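PDB 4YBN: flavin-nucleotide-binding protein from Mycobacterium smegmatis, which binds FAD and heme on a split beta-barrel fold and is probably an oxidoreductase related to pyridoxamine 5'-phosphate oxidase. Local coordinates for residues 22-26 / 54-58; 91-97 / 170-176; 100-106 / 162-168; 188-192 / 214-219. All blocks are in the same frame, centred on the assembly; numbering follows the deposited sequence.

Contact 1: residues 22-26 / 54-58; sequences RERLD and RVGDE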
# COMPACT_ATOMS: atom_id res chain seq x y z
N ARG A 22 16.36 -5.67 -11.82
CA ARG A 22 16.36 -4.27 -11.46
C ARG A 22 15.39 -3.50 -12.33
O ARG A 22 14.79 -2.48 -11.92
CB ARG A 22 17.79 -3.71 -11.61
CG ARG A 22 17.91 -2.22 -11.38
CD ARG A 22 17.51 -1.80 -9.96
NE ARG A 22 17.20 -0.37 -9.98
CZ ARG A 22 18.11 0.61 -9.77
NH1 ARG A 22 17.72 1.88 -9.90
NH2 ARG A 22 19.37 0.31 -9.38
N GLU A 23 15.26 -3.92 -13.57
CA GLU A 23 14.33 -3.27 -14.44
C GLU A 23 12.89 -3.41 -13.96
O GLU A 23 12.09 -2.48 -14.05
CB GLU A 23 14.52 -3.77 -15.85
CG GLU A 23 13.71 -3.08 -16.91
CD GLU A 23 13.79 -3.83 -18.24
OE1 GLU A 23 14.73 -4.65 -18.38
OE2 GLU A 23 12.90 -3.67 -19.12
N ARG A 24 12.55 -4.58 -13.45
CA ARG A 24 11.20 -4.80 -12.88
C ARG A 24 11.02 -4.01 -11.61
O ARG A 24 9.94 -3.50 -11.35
CB ARG A 24 10.97 -6.28 -12.58
CG ARG A 24 10.94 -7.15 -13.86
CD ARG A 24 10.29 -8.52 -13.60
NE ARG A 24 10.16 -9.30 -14.83
CZ ARG A 24 9.07 -9.37 -15.61
NH1 ARG A 24 7.96 -8.72 -15.29
NH2 ARG A 24 9.10 -10.11 -16.73
N LEU A 25 12.07 -3.93 -10.82
CA LEU A 25 12.07 -3.05 -9.68
C LEU A 25 11.76 -1.60 -9.99
O LEU A 25 10.86 -1.01 -9.39
CB LEU A 25 13.33 -3.17 -8.88
CG LEU A 25 13.39 -2.20 -7.71
CD1 LEU A 25 12.47 -2.64 -6.58
CD2 LEU A 25 14.81 -2.02 -7.24
N ASP A 26 12.45 -1.03 -10.97
CA ASP A 26 12.18 0.32 -11.38
C ASP A 26 10.79 0.53 -11.89
O ASP A 26 10.16 1.56 -11.64
CB ASP A 26 13.22 0.78 -12.47
CG ASP A 26 14.60 0.93 -11.91
OD1 ASP A 26 14.73 0.91 -10.69
OD2 ASP A 26 15.58 1.08 -12.69
N ARG A 54 11.46 7.66 -7.32
CA ARG A 54 12.74 7.15 -7.69
C ARG A 54 13.42 8.20 -8.56
O ARG A 54 12.88 8.56 -9.65
CB ARG A 54 12.62 5.85 -8.47
CG ARG A 54 13.99 5.23 -8.72
CD ARG A 54 13.97 3.97 -9.59
NE ARG A 54 13.36 4.12 -10.92
CZ ARG A 54 14.06 4.50 -12.00
NH1 ARG A 54 15.35 4.70 -11.93
NH2 ARG A 54 13.48 4.60 -13.18
N VAL A 55 14.56 8.71 -8.10
CA VAL A 55 15.37 9.68 -8.87
C VAL A 55 16.62 8.97 -9.17
O VAL A 55 17.50 8.93 -8.37
CB VAL A 55 15.56 10.96 -8.11
CG1 VAL A 55 16.41 11.99 -8.88
CG2 VAL A 55 14.19 11.54 -7.79
N GLY A 56 16.62 8.34 -10.31
CA GLY A 56 17.71 7.48 -10.71
C GLY A 56 17.88 6.25 -9.84
O GLY A 56 16.99 5.41 -9.81
N ASP A 57 18.96 6.19 -9.10
CA ASP A 57 19.24 5.10 -8.22
C ASP A 57 19.06 5.51 -6.76
O ASP A 57 19.63 4.91 -5.86
CB ASP A 57 20.64 4.56 -8.45
CG ASP A 57 20.82 3.99 -9.84
OD1 ASP A 57 19.95 3.28 -10.38
OD2 ASP A 57 21.87 4.26 -10.42
N GLU A 58 18.26 6.50 -6.52
CA GLU A 58 17.87 6.84 -5.17
C GLU A 58 16.33 6.85 -5.04
O GLU A 58 15.64 7.34 -5.93
CB GLU A 58 18.44 8.17 -4.80
CG GLU A 58 19.86 8.03 -4.26
CD GLU A 58 20.53 9.34 -4.13
OE1 GLU A 58 20.38 10.15 -5.09
OE2 GLU A 58 21.16 9.59 -3.06
O HOH W 1 18.66 2.38 -12.31

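Contact 2: residues 91-97 / 170-176; sequences VARSSFE and PDDADED. With HEM (protoporphyrin IX containing Fe), chain G.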
# COMPACT_ATOMS: atom_id res chain seq x y z
N VAL A 91 -9.13 -16.03 -7.29
CA VAL A 91 -10.29 -16.82 -6.90
C VAL A 91 -10.08 -18.28 -7.29
O VAL A 91 -10.21 -18.67 -8.45
CB VAL A 91 -11.56 -16.23 -7.51
CG1 VAL A 91 -12.79 -16.94 -6.98
CG2 VAL A 91 -11.67 -14.74 -7.17
N ALA A 92 -9.72 -19.10 -6.31
CA ALA A 92 -9.54 -20.52 -6.55
C ALA A 92 -10.80 -21.29 -6.16
O ALA A 92 -11.77 -20.74 -5.62
CB ALA A 92 -8.31 -21.03 -5.82
N ARG A 93 -10.82 -22.56 -6.55
CA ARG A 93 -11.92 -23.48 -6.21
C ARG A 93 -11.91 -23.92 -4.75
O ARG A 93 -12.87 -24.52 -4.30
CB ARG A 93 -11.84 -24.72 -7.08
CG ARG A 93 -12.22 -24.47 -8.51
CD ARG A 93 -11.86 -25.73 -9.28
NE ARG A 93 -12.13 -25.58 -10.69
CZ ARG A 93 -11.22 -25.25 -11.59
NH1 ARG A 93 -9.94 -24.99 -11.23
NH2 ARG A 93 -11.60 -25.15 -12.86
N SER A 94 -10.82 -23.63 -4.04
CA SER A 94 -10.74 -23.73 -2.57
C SER A 94 -10.31 -22.40 -1.93
O SER A 94 -9.60 -21.61 -2.56
CB SER A 94 -9.68 -24.72 -2.18
OG SER A 94 -8.46 -24.32 -2.69
N SER A 95 -10.59 -22.20 -0.65
CA SER A 95 -10.03 -20.98 0.03
C SER A 95 -8.53 -21.10 0.23
O SER A 95 -7.77 -20.11 0.17
CB SER A 95 -10.71 -20.74 1.33
OG SER A 95 -10.66 -21.92 2.07
N PHE A 96 -8.07 -22.34 0.41
CA PHE A 96 -6.68 -22.55 0.64
C PHE A 96 -5.81 -22.07 -0.51
O PHE A 96 -4.69 -21.60 -0.27
CB PHE A 96 -6.42 -24.00 1.02
CG PHE A 96 -4.98 -24.35 1.14
CD1 PHE A 96 -4.30 -24.09 2.31
CD2 PHE A 96 -4.30 -24.95 0.09
CE1 PHE A 96 -2.97 -24.41 2.44
CE2 PHE A 96 -2.98 -25.33 0.22
CZ PHE A 96 -2.31 -25.04 1.40
N GLU A 97 -6.25 -22.21 -1.75
CA GLU A 97 -5.45 -21.80 -2.89
C GLU A 97 -5.84 -20.40 -3.38
O GLU A 97 -5.36 -19.99 -4.42
CB GLU A 97 -5.53 -22.78 -4.08
CG GLU A 97 -4.98 -24.16 -3.84
CD GLU A 97 -3.50 -24.17 -3.62
OE1 GLU A 97 -2.80 -23.21 -4.04
OE2 GLU A 97 -3.05 -25.17 -3.06
N PRO A 170 -5.06 -19.46 -10.27
CA PRO A 170 -5.25 -20.38 -9.17
C PRO A 170 -4.53 -21.75 -9.42
O PRO A 170 -4.49 -22.24 -10.57
CB PRO A 170 -6.76 -20.60 -9.15
CG PRO A 170 -7.35 -19.46 -9.86
CD PRO A 170 -6.34 -19.01 -10.84
N ASP A 171 -3.95 -22.32 -8.37
CA ASP A 171 -3.29 -23.62 -8.44
C ASP A 171 -4.08 -24.75 -7.72
O ASP A 171 -3.69 -25.28 -6.66
CB ASP A 171 -1.90 -23.47 -7.87
CG ASP A 171 -1.10 -24.71 -7.99
OD1 ASP A 171 -1.40 -25.56 -8.87
OD2 ASP A 171 -0.16 -24.84 -7.19
N ASP A 172 -5.21 -25.12 -8.30
CA ASP A 172 -6.17 -25.95 -7.60
C ASP A 172 -5.81 -27.44 -7.45
O ASP A 172 -5.32 -28.07 -8.38
CB ASP A 172 -7.55 -25.84 -8.27
CG ASP A 172 -8.27 -24.55 -7.89
OD1 ASP A 172 -8.34 -24.27 -6.68
OD2 ASP A 172 -8.74 -23.83 -8.78
N ALA A 173 -6.13 -28.02 -6.29
CA ALA A 173 -6.04 -29.48 -6.11
C ALA A 173 -6.89 -30.20 -7.16
O ALA A 173 -8.00 -29.76 -7.51
CB ALA A 173 -6.47 -29.88 -4.70
N ASP A 174 -6.37 -31.30 -7.69
CA ASP A 174 -7.07 -32.04 -8.77
C ASP A 174 -8.53 -32.42 -8.38
O ASP A 174 -9.47 -32.29 -9.19
CB ASP A 174 -6.26 -33.26 -9.14
CG ASP A 174 -5.47 -33.80 -7.96
OD1 ASP A 174 -4.23 -33.85 -8.07
OD2 ASP A 174 -6.10 -34.11 -6.92
N GLU A 175 -8.72 -32.84 -7.13
CA GLU A 175 -10.08 -33.06 -6.54
C GLU A 175 -11.12 -31.92 -6.81
O GLU A 175 -12.29 -32.16 -7.13
CB GLU A 175 -9.97 -33.29 -5.02
CG GLU A 175 -9.29 -34.60 -4.60
CD GLU A 175 -7.84 -34.48 -4.09
OE1 GLU A 175 -7.15 -33.44 -4.37
OE2 GLU A 175 -7.40 -35.47 -3.40
N ASP A 176 -10.67 -30.68 -6.69
CA ASP A 176 -11.54 -29.49 -6.86
C ASP A 176 -11.83 -29.17 -8.29
O ASP A 176 -12.95 -28.72 -8.65
CB ASP A 176 -10.84 -28.29 -6.19
CG ASP A 176 -10.78 -28.45 -4.74
OD1 ASP A 176 -11.82 -28.92 -4.19
OD2 ASP A 176 -9.70 -28.13 -4.16
CHA HEM G . -0.44 -17.91 1.44
CHB HEM G . -4.15 -15.12 0.14
CHC HEM G . -7.25 -18.28 2.07
CHD HEM G . -3.55 -20.93 3.68
C1A HEM G . -1.18 -16.89 0.90
C2A HEM G . -0.65 -15.78 0.20
C3A HEM G . -1.73 -14.97 -0.13
C4A HEM G . -2.89 -15.62 0.34
CMA HEM G . -1.75 -13.63 -0.84
CAA HEM G . 0.82 -15.48 -0.04
CBA HEM G . 1.44 -16.25 -1.22
CGA HEM G . 2.79 -15.68 -1.58
O1A HEM G . 2.94 -15.15 -2.71
O2A HEM G . 3.76 -15.70 -0.77
C1B HEM G . -5.34 -15.76 0.52
C2B HEM G . -6.64 -15.27 0.17
C3B HEM G . -7.53 -16.12 0.71
C4B HEM G . -6.75 -17.19 1.40
CMB HEM G . -7.02 -14.04 -0.66
CAB HEM G . -8.95 -15.90 0.44
CBB HEM G . -9.86 -16.81 0.65
C1C HEM G . -6.52 -19.30 2.72
C2C HEM G . -7.06 -20.29 3.59
C3C HEM G . -6.00 -21.07 4.06
C4C HEM G . -4.81 -20.52 3.46
CMC HEM G . -8.51 -20.45 3.88
CAC HEM G . -6.04 -22.30 4.89
CBC HEM G . -7.16 -23.04 5.03
C1D HEM G . -2.44 -20.29 3.17
C2D HEM G . -1.12 -20.88 3.32
C3D HEM G . -0.26 -20.05 2.69
C4D HEM G . -1.06 -18.95 2.15
CMD HEM G . -0.77 -22.14 4.05
CAD HEM G . 1.25 -20.18 2.57
CBD HEM G . 1.71 -20.39 1.12
CGD HEM G . 3.08 -21.04 1.09
O1D HEM G . 3.22 -22.23 0.69
O2D HEM G . 4.10 -20.40 1.47
NA HEM G . -2.54 -16.77 0.99
NB HEM G . -5.45 -16.89 1.22
NC HEM G . -5.16 -19.42 2.74
ND HEM G . -2.37 -19.15 2.45
FE HEM G . -3.82 -18.04 1.93
O HOH W 2 -8.07 -26.17 -4.78
O HOH W 3 -3.70 -19.02 -0.18
O HOH W 4 -3.31 -20.93 -6.14

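Contact 3: residues 100-106 / 162-168; sequences FRYRSAT and SLKLSEG. With FAD (flavin-adenine dinucleotide), chain K.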
# COMPACT_ATOMS: atom_id res chain seq x y z
N PHE A 100 -3.79 -13.32 -3.92
CA PHE A 100 -3.80 -12.02 -4.55
C PHE A 100 -2.73 -11.99 -5.59
O PHE A 100 -1.70 -12.61 -5.41
CB PHE A 100 -3.50 -10.94 -3.58
CG PHE A 100 -4.58 -10.70 -2.55
CD1 PHE A 100 -5.73 -10.16 -2.87
CD2 PHE A 100 -4.36 -10.99 -1.24
CE1 PHE A 100 -6.69 -9.91 -1.94
CE2 PHE A 100 -5.31 -10.77 -0.30
CZ PHE A 100 -6.48 -10.23 -0.65
N ARG A 101 -2.98 -11.26 -6.68
CA ARG A 101 -1.94 -10.90 -7.57
C ARG A 101 -1.36 -9.60 -6.99
O ARG A 101 -2.06 -8.70 -6.56
CB ARG A 101 -2.46 -10.70 -8.97
CG ARG A 101 -2.58 -11.97 -9.76
CD ARG A 101 -2.99 -11.62 -11.17
NE ARG A 101 -3.08 -12.82 -12.03
CZ ARG A 101 -3.55 -12.82 -13.28
NH1 ARG A 101 -4.00 -11.69 -13.83
NH2 ARG A 101 -3.60 -13.98 -13.99
N TYR A 102 -0.05 -9.50 -7.02
CA TYR A 102 0.64 -8.29 -6.53
C TYR A 102 2.07 -8.23 -6.98
O TYR A 102 2.61 -9.21 -7.50
CB TYR A 102 0.62 -8.32 -5.03
CG TYR A 102 1.43 -9.49 -4.47
CD1 TYR A 102 2.83 -9.43 -4.42
CD2 TYR A 102 0.79 -10.65 -3.99
CE1 TYR A 102 3.58 -10.47 -3.89
CE2 TYR A 102 1.54 -11.69 -3.43
CZ TYR A 102 2.93 -11.60 -3.39
OH TYR A 102 3.68 -12.61 -2.86
N ARG A 103 2.70 -7.06 -6.76
CA ARG A 103 4.14 -6.86 -6.96
C ARG A 103 4.59 -6.09 -5.72
O ARG A 103 3.90 -5.16 -5.31
CB ARG A 103 4.38 -5.99 -8.17
CG ARG A 103 4.07 -6.52 -9.55
CD ARG A 103 4.07 -5.39 -10.54
NE ARG A 103 2.77 -4.74 -10.50
CZ ARG A 103 2.45 -3.57 -11.02
NH1 ARG A 103 3.38 -2.85 -11.66
NH2 ARG A 103 1.18 -3.12 -10.88
N SER A 104 5.66 -6.49 -5.07
CA SER A 104 6.06 -5.83 -3.87
C SER A 104 7.59 -5.72 -3.82
O SER A 104 8.27 -6.66 -4.22
CB SER A 104 5.60 -6.64 -2.62
OG SER A 104 5.90 -5.79 -1.48
N ALA A 105 8.11 -4.60 -3.36
CA ALA A 105 9.56 -4.48 -3.20
C ALA A 105 9.82 -4.06 -1.81
O ALA A 105 9.03 -3.31 -1.21
CB ALA A 105 10.09 -3.46 -4.19
N THR A 106 10.92 -4.54 -1.26
CA THR A 106 11.37 -4.14 0.05
C THR A 106 12.86 -3.70 -0.08
O THR A 106 13.63 -4.41 -0.72
CB THR A 106 11.30 -5.27 1.06
OG1 THR A 106 10.03 -5.95 0.93
CG2 THR A 106 11.37 -4.65 2.43
N SER A 162 14.65 -6.48 -2.33
CA SER A 162 14.06 -7.73 -2.76
C SER A 162 12.75 -7.41 -3.52
O SER A 162 12.07 -6.42 -3.21
CB SER A 162 13.87 -8.66 -1.57
OG SER A 162 12.82 -8.18 -0.76
N LEU A 163 12.47 -8.17 -4.55
CA LEU A 163 11.25 -7.99 -5.33
C LEU A 163 10.48 -9.31 -5.41
O LEU A 163 11.01 -10.41 -5.78
CB LEU A 163 11.59 -7.45 -6.73
CG LEU A 163 10.41 -7.17 -7.66
CD1 LEU A 163 9.52 -6.03 -7.26
CD2 LEU A 163 10.95 -6.94 -9.05
N LYS A 164 9.21 -9.24 -5.06
CA LYS A 164 8.33 -10.44 -5.19
C LYS A 164 7.12 -10.17 -6.07
O LYS A 164 6.44 -9.15 -5.95
CB LYS A 164 7.91 -10.86 -3.83
CG LYS A 164 7.13 -12.19 -3.83
CD LYS A 164 7.08 -12.87 -2.46
CE LYS A 164 6.49 -14.29 -2.56
NZ LYS A 164 6.21 -14.77 -1.18
N LEU A 165 6.92 -11.07 -7.04
CA LEU A 165 5.93 -10.89 -8.09
C LEU A 165 4.96 -12.08 -8.09
O LEU A 165 5.41 -13.22 -8.25
CB LEU A 165 6.59 -10.80 -9.49
CG LEU A 165 7.84 -9.90 -9.67
CD1 LEU A 165 8.47 -10.06 -11.06
CD2 LEU A 165 7.44 -8.43 -9.47
N SER A 166 3.66 -11.83 -7.97
CA SER A 166 2.62 -12.86 -8.13
C SER A 166 1.62 -12.43 -9.15
O SER A 166 0.85 -11.53 -8.89
CB SER A 166 1.90 -13.09 -6.83
OG SER A 166 1.29 -14.36 -6.85
N GLU A 167 1.66 -12.99 -10.35
CA GLU A 167 0.71 -12.62 -11.38
C GLU A 167 0.14 -13.85 -12.06
O GLU A 167 -0.23 -13.78 -13.24
CB GLU A 167 1.36 -11.70 -12.45
CG GLU A 167 1.98 -10.41 -11.92
CD GLU A 167 0.97 -9.43 -11.33
OE1 GLU A 167 -0.24 -9.55 -11.62
OE2 GLU A 167 1.37 -8.55 -10.57
N GLY A 168 0.02 -14.94 -11.32
CA GLY A 168 -0.36 -16.24 -11.89
C GLY A 168 -1.84 -16.48 -11.80
O GLY A 168 -2.64 -15.51 -11.63
PA FAD K . 10.89 -14.09 5.26
O1A FAD K . 11.71 -15.32 5.00
O2A FAD K . 10.38 -13.90 6.66
O5B FAD K . 11.74 -12.79 4.69
C5B FAD K . 13.04 -12.91 4.08
C4B FAD K . 13.27 -11.83 3.02
O4B FAD K . 12.41 -12.07 1.89
C3B FAD K . 12.86 -10.40 3.39
O3B FAD K . 13.74 -9.71 4.29
C2B FAD K . 12.60 -9.74 2.03
O2B FAD K . 13.79 -9.16 1.49
C1B FAD K . 12.15 -10.89 1.13
N9A FAD K . 10.72 -10.76 0.85
C8A FAD K . 9.80 -11.54 1.46
N7A FAD K . 8.54 -11.17 1.08
C5A FAD K . 8.66 -10.14 0.22
C6A FAD K . 7.68 -9.31 -0.52
N6A FAD K . 6.37 -9.62 -0.36
N1A FAD K . 8.16 -8.32 -1.34
C2A FAD K . 9.49 -8.06 -1.45
N3A FAD K . 10.41 -8.80 -0.79
C4A FAD K . 10.09 -9.85 0.05
N1 FAD K . 1.82 -13.69 2.58
C2 FAD K . 1.06 -14.49 3.39
O2 FAD K . 1.74 -15.34 4.01
N3 FAD K . -0.29 -14.34 3.50
C4 FAD K . -0.98 -13.33 2.85
O4 FAD K . -2.21 -13.06 2.92
C4X FAD K . -0.22 -12.46 1.93
N5 FAD K . -0.82 -11.44 1.26
C5X FAD K . -0.06 -10.63 0.47
C6 FAD K . -0.66 -9.63 -0.22
C7 FAD K . 0.11 -8.83 -1.05
C7M FAD K . -0.52 -7.71 -1.81
C8 FAD K . 1.57 -9.01 -1.19
C8M FAD K . 2.40 -8.09 -2.05
C9 FAD K . 2.17 -10.02 -0.50
C9A FAD K . 1.40 -10.83 0.32
N10 FAD K . 2.02 -11.84 1.06
C10 FAD K . 1.25 -12.69 1.85
C1' FAD K . 3.48 -12.10 0.91
C2' FAD K . 4.31 -11.72 2.11
O2' FAD K . 4.81 -10.40 1.90
C3' FAD K . 5.50 -12.69 2.14
O3' FAD K . 6.09 -12.78 0.80
C4' FAD K . 5.05 -14.07 2.70
O4' FAD K . 4.48 -13.93 4.03
C5' FAD K . 6.22 -15.03 2.74
O5' FAD K . 7.31 -14.36 3.36
P FAD K . 8.66 -15.13 3.75
O1P FAD K . 9.11 -15.74 2.45
O2P FAD K . 8.41 -15.99 4.94
O3P FAD K . 9.66 -13.98 4.19

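Contact 4: residues 188-192 / 214-219; sequences LTTQY and MTGELR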
# COMPACT_ATOMS: atom_id res chain seq x y z
N LEU A 188 -7.49 -5.80 -10.27
CA LEU A 188 -7.58 -4.51 -9.56
C LEU A 188 -6.67 -3.53 -10.26
O LEU A 188 -5.54 -3.84 -10.61
CB LEU A 188 -7.18 -4.67 -8.11
CG LEU A 188 -8.23 -5.38 -7.24
CD1 LEU A 188 -7.67 -6.01 -5.98
CD2 LEU A 188 -9.38 -4.46 -6.88
N THR A 189 -7.22 -2.34 -10.52
CA THR A 189 -6.44 -1.25 -11.10
C THR A 189 -6.74 0.03 -10.34
O THR A 189 -7.80 0.20 -9.77
CB THR A 189 -6.75 -1.02 -12.57
OG1 THR A 189 -8.13 -0.67 -12.70
CG2 THR A 189 -6.53 -2.28 -13.39
N THR A 190 -5.76 0.92 -10.35
CA THR A 190 -5.88 2.18 -9.70
C THR A 190 -5.78 3.19 -10.79
O THR A 190 -4.87 3.14 -11.60
CB THR A 190 -4.82 2.32 -8.60
OG1 THR A 190 -5.18 1.40 -7.55
CG2 THR A 190 -4.82 3.72 -8.01
N GLN A 191 -6.79 4.07 -10.84
CA GLN A 191 -6.94 5.01 -11.91
C GLN A 191 -7.19 6.44 -11.44
O GLN A 191 -7.86 6.63 -10.44
CB GLN A 191 -8.09 4.58 -12.80
CG GLN A 191 -7.58 4.10 -14.15
CD GLN A 191 -8.60 3.21 -14.79
OE1 GLN A 191 -8.72 2.03 -14.44
NE2 GLN A 191 -9.37 3.77 -15.74
N TYR A 192 -6.72 7.39 -12.22
CA TYR A 192 -6.99 8.80 -12.01
C TYR A 192 -8.45 9.10 -12.45
O TYR A 192 -8.86 8.68 -13.50
CB TYR A 192 -6.07 9.66 -12.84
CG TYR A 192 -4.60 9.63 -12.49
CD1 TYR A 192 -4.15 10.21 -11.34
CD2 TYR A 192 -3.68 9.00 -13.34
CE1 TYR A 192 -2.82 10.17 -11.01
CE2 TYR A 192 -2.36 8.96 -13.03
CZ TYR A 192 -1.94 9.56 -11.86
OH TYR A 192 -0.58 9.51 -11.55
N MET A 214 -2.32 13.29 -16.32
CA MET A 214 -2.69 12.43 -15.19
C MET A 214 -4.00 11.73 -15.51
O MET A 214 -5.05 12.04 -14.99
CB MET A 214 -2.77 13.28 -13.89
CG MET A 214 -1.38 13.76 -13.49
SD MET A 214 -1.56 14.96 -12.18
CE MET A 214 -1.72 13.85 -10.79
N THR A 215 -3.92 10.80 -16.45
CA THR A 215 -5.04 10.03 -16.87
C THR A 215 -4.59 8.56 -17.07
O THR A 215 -3.41 8.28 -17.31
CB THR A 215 -5.62 10.65 -18.16
OG1 THR A 215 -6.98 10.23 -18.31
CG2 THR A 215 -4.76 10.25 -19.38
N GLY A 216 -5.52 7.64 -17.01
CA GLY A 216 -5.22 6.20 -17.08
C GLY A 216 -4.86 5.67 -15.71
O GLY A 216 -5.21 6.23 -14.65
N GLU A 217 -4.06 4.62 -15.74
CA GLU A 217 -3.64 3.98 -14.54
C GLU A 217 -2.50 4.71 -13.89
O GLU A 217 -1.56 5.18 -14.50
CB GLU A 217 -3.25 2.53 -14.79
CG GLU A 217 -4.43 1.67 -15.18
CD GLU A 217 -4.03 0.22 -15.43
OE1 GLU A 217 -2.91 -0.20 -15.07
OE2 GLU A 217 -4.85 -0.51 -15.98
N LEU A 218 -2.64 4.81 -12.60
CA LEU A 218 -1.74 5.52 -11.75
C LEU A 218 -0.33 5.11 -12.05
O LEU A 218 -0.07 3.92 -12.08
CB LEU A 218 -2.05 5.09 -10.32
CG LEU A 218 -0.94 5.24 -9.31
CD1 LEU A 218 -0.81 6.73 -9.01
CD2 LEU A 218 -1.19 4.34 -8.09
N ARG A 219 0.57 6.10 -12.29
CA ARG A 219 2.04 5.84 -12.38
C ARG A 219 2.87 6.85 -11.53
O ARG A 219 2.32 7.81 -10.97
CB ARG A 219 2.53 5.69 -13.85
CG ARG A 219 2.25 4.28 -14.38
CD ARG A 219 3.16 3.85 -15.51
NE ARG A 219 4.58 3.59 -15.19
CZ ARG A 219 5.59 3.92 -16.00
NH1 ARG A 219 5.34 4.59 -17.12
NH2 ARG A 219 6.86 3.63 -15.69
O HOH W 5 -7.69 8.57 -16.16

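Contact 1: residues 22-26 / 54-58
Arg54 and Asp57 meet Arg22 and Asp26 in a four-residue salt-bridge network. It joins helix 22-29 to the hairpin between strands 44-55 and 58-64 of the split barrel, on the protein surface. Arg54 comes first. Its guanidinium lies flat against the Asp26 carboxylate, the two planes 10° apart, with Asp26 CG over the centre of one face. Asp26 OD1 is 3.5 Å from Arg54 NE but well out of the guanidinium plane. This pair therefore holds by charge and stacking, and no N-H points at the oxygen. Arg54 also has a salt bridge to Asp30, just past the end of helix 22-29. Val55 to Glu58 form a type II' turn, with Gly56 at positive phi. Gly56 O accepts from Arg54 NH1 at 2.8 Å, which ties the arginine to its own turn. Asp57 then reaches across to the helix. Its OD1 takes Arg22 NH1 at 2.7 Å on the anti lone pair. Arg22 NH2 adds a weak bond to the same oxygen. The Arg22 chain bends at chi2 (62°), and its NE and NH1 both grip Asp26 OD1. The Arg22 NE to Asp26 OD1 bond is 2.9 Å long and lies in the guanidinium plane.

Contact 2: residues 91-97 / 170-176
Arg93 and Asp172 form the salt bridge of this contact, with NH1 of Arg93 3.0 Å from OD2 of Asp172. The carboxylate sits at the edge of the guanidinium. The two planes are 74° apart, and OD2 is met on its anti side. The backbone N of Arg93 adds weak bonds to both oxygens of Asp172. The same carboxylate thus holds the main chain and the side chain of one residue. Arg93 NH1 has a second acidic partner, Asp200 of the second subunit.

A water extends the polar set. It donates to Asp172 OD1 and to Asp176 OD2 (2.6 Å), and it accepts from Ser94 OG and from Ala173 N. The strongest partner of Asp176 is Arg139 of the second subunit. Ser94 OG also accepts from Glu97 N at 3.2 Å, an ST motif, and chi1 of 60° puts it there. This motif lies in the loop between strands 78-91 and 99-108 of the split barrel, and the loop lines the heme pocket. A water on the heme iron, 2.3 Å from FE, donates to Phe96 O. The Phe96 ring meets the porphyrin through CD1, 3.5 Å from heme CHD.

Another water links Glu97 O and OE1 to Asp171 N. The Glu97 chain bends at chi2 (-66°), which lays its carboxylate against Asp171 O. Both are acceptors, so no hydrogen bond joins them. Further out, the extended Arg93 chain runs alongside helix 174-178, and its CD touches Asp176 O. Ala92 CB packs on Pro170 CB at 3.7 Å, and Pro170 CG rests on Val91 O.

Contact 3: residues 100-106 / 162-168
Strands 99-108 and 161-166 pair antiparallel, and the face with Tyr102, Ser104, Thr106, Ser162 and Lys164 lines the FAD site. Tyr102 with Ser166, Ser104 with Lys164 and Thr106 with Ser162 are hydrogen-bonded pairs. Each pair has two backbone bonds of 2.8 to 2.9 Å. The Tyr102 ring is covered on both faces. The flavin lies on one, with FAD C8 over the ring centre 3.2 Å above its plane. Ser166 CB makes a CH-pi contact on the opposite face, 3.9 Å from the centroid. The Tyr102 chi1 of 65° carries the ring across to strand 161-166, over Ser166. Its OH lies 3.3 Å from Lys164 CE and is hydrogen-bonded to a heme propionate.

These strands are part of the split beta-barrel, and they contact both the flavin and the adenine of the FAD. Lys164 is fully extended, and its NZ bonds FAD O3' at 2.8 Å. The same NZ also bonds the heme and Arg13 O. Ser162 OG bridges ribose and adenine: it accepts from FAD O2B at 2.6 Å, and its bond to FAD N3A is modelled very short. Ser104 CB meets the adenine edge at N1A, and Thr106 OG1 stands over the ring near C2A. On the other side of the sheet, Ala105 CB packs on Leu163 CD1. Just past the end of strand 161-166, Gly168 O is gripped by Arg101 NE and NH2, with NE at 2.8 Å. Glu167 O lies over one face of that guanidinium.

Contact 4: residues 188-192 / 214-219
Two backbone hydrogen bonds join Thr190 and Tyr192 to the segment 214-219. Leu218 N donates to Thr190 O at 3.0 Å, and Tyr192 N donates to Gly216 O at 3.1 Å. Both are nearly straight at the hydrogen (168°). They flank a single bridge between Gln191 and Glu217. A water adds a third link: it donates to Tyr192 O at 2.9 Å and also bonds Thr215 OG1.

The C-terminal segment thus lies against strand 184-192. Strand residues 188-192 also pair antiparallel with a strand of the second subunit, so the sheet runs on through the dimer. Thr190 OG1 bonds Thr190 OG1 of that subunit.

Apolar contacts centre on the Tyr192 ring. Met214 CB stands over the middle of one face, 4.1 Å from the centroid, as a CH-pi contact. The Met214 chain bends at chi3 (82°), and its CE comes to 3.8 Å from Tyr192 CE1. Leu218 crosses the tyrosine at about a right angle, with CD1 4.2 Å from Tyr192 CZ. Its other branch, CD2, lies beside Thr190 CG2 at 3.7 Å.

Contacts 1 and 3 touch, with centres 16 Å apart. Leu25 CD1 packs on Ala105 CB at 3.5 Å, so helix 22-29 covers the side of the strand pair turned from the FAD. Contacts 2 and 3 adjoin in the sequence, with contact 3 nested inside the loop closed by contact 2. Contact 3 faces both FAD and heme, and contact 2 reaches the heme through Ser95 and Phe96. Contact 4 lies about 6 Å from contact 3 by nearest atoms. Its Met214 side chain is about 8 Å from a heme. Contacts 2, 3 and 4 all touch the second subunit, whose residues also hydrogen-bond the FAD.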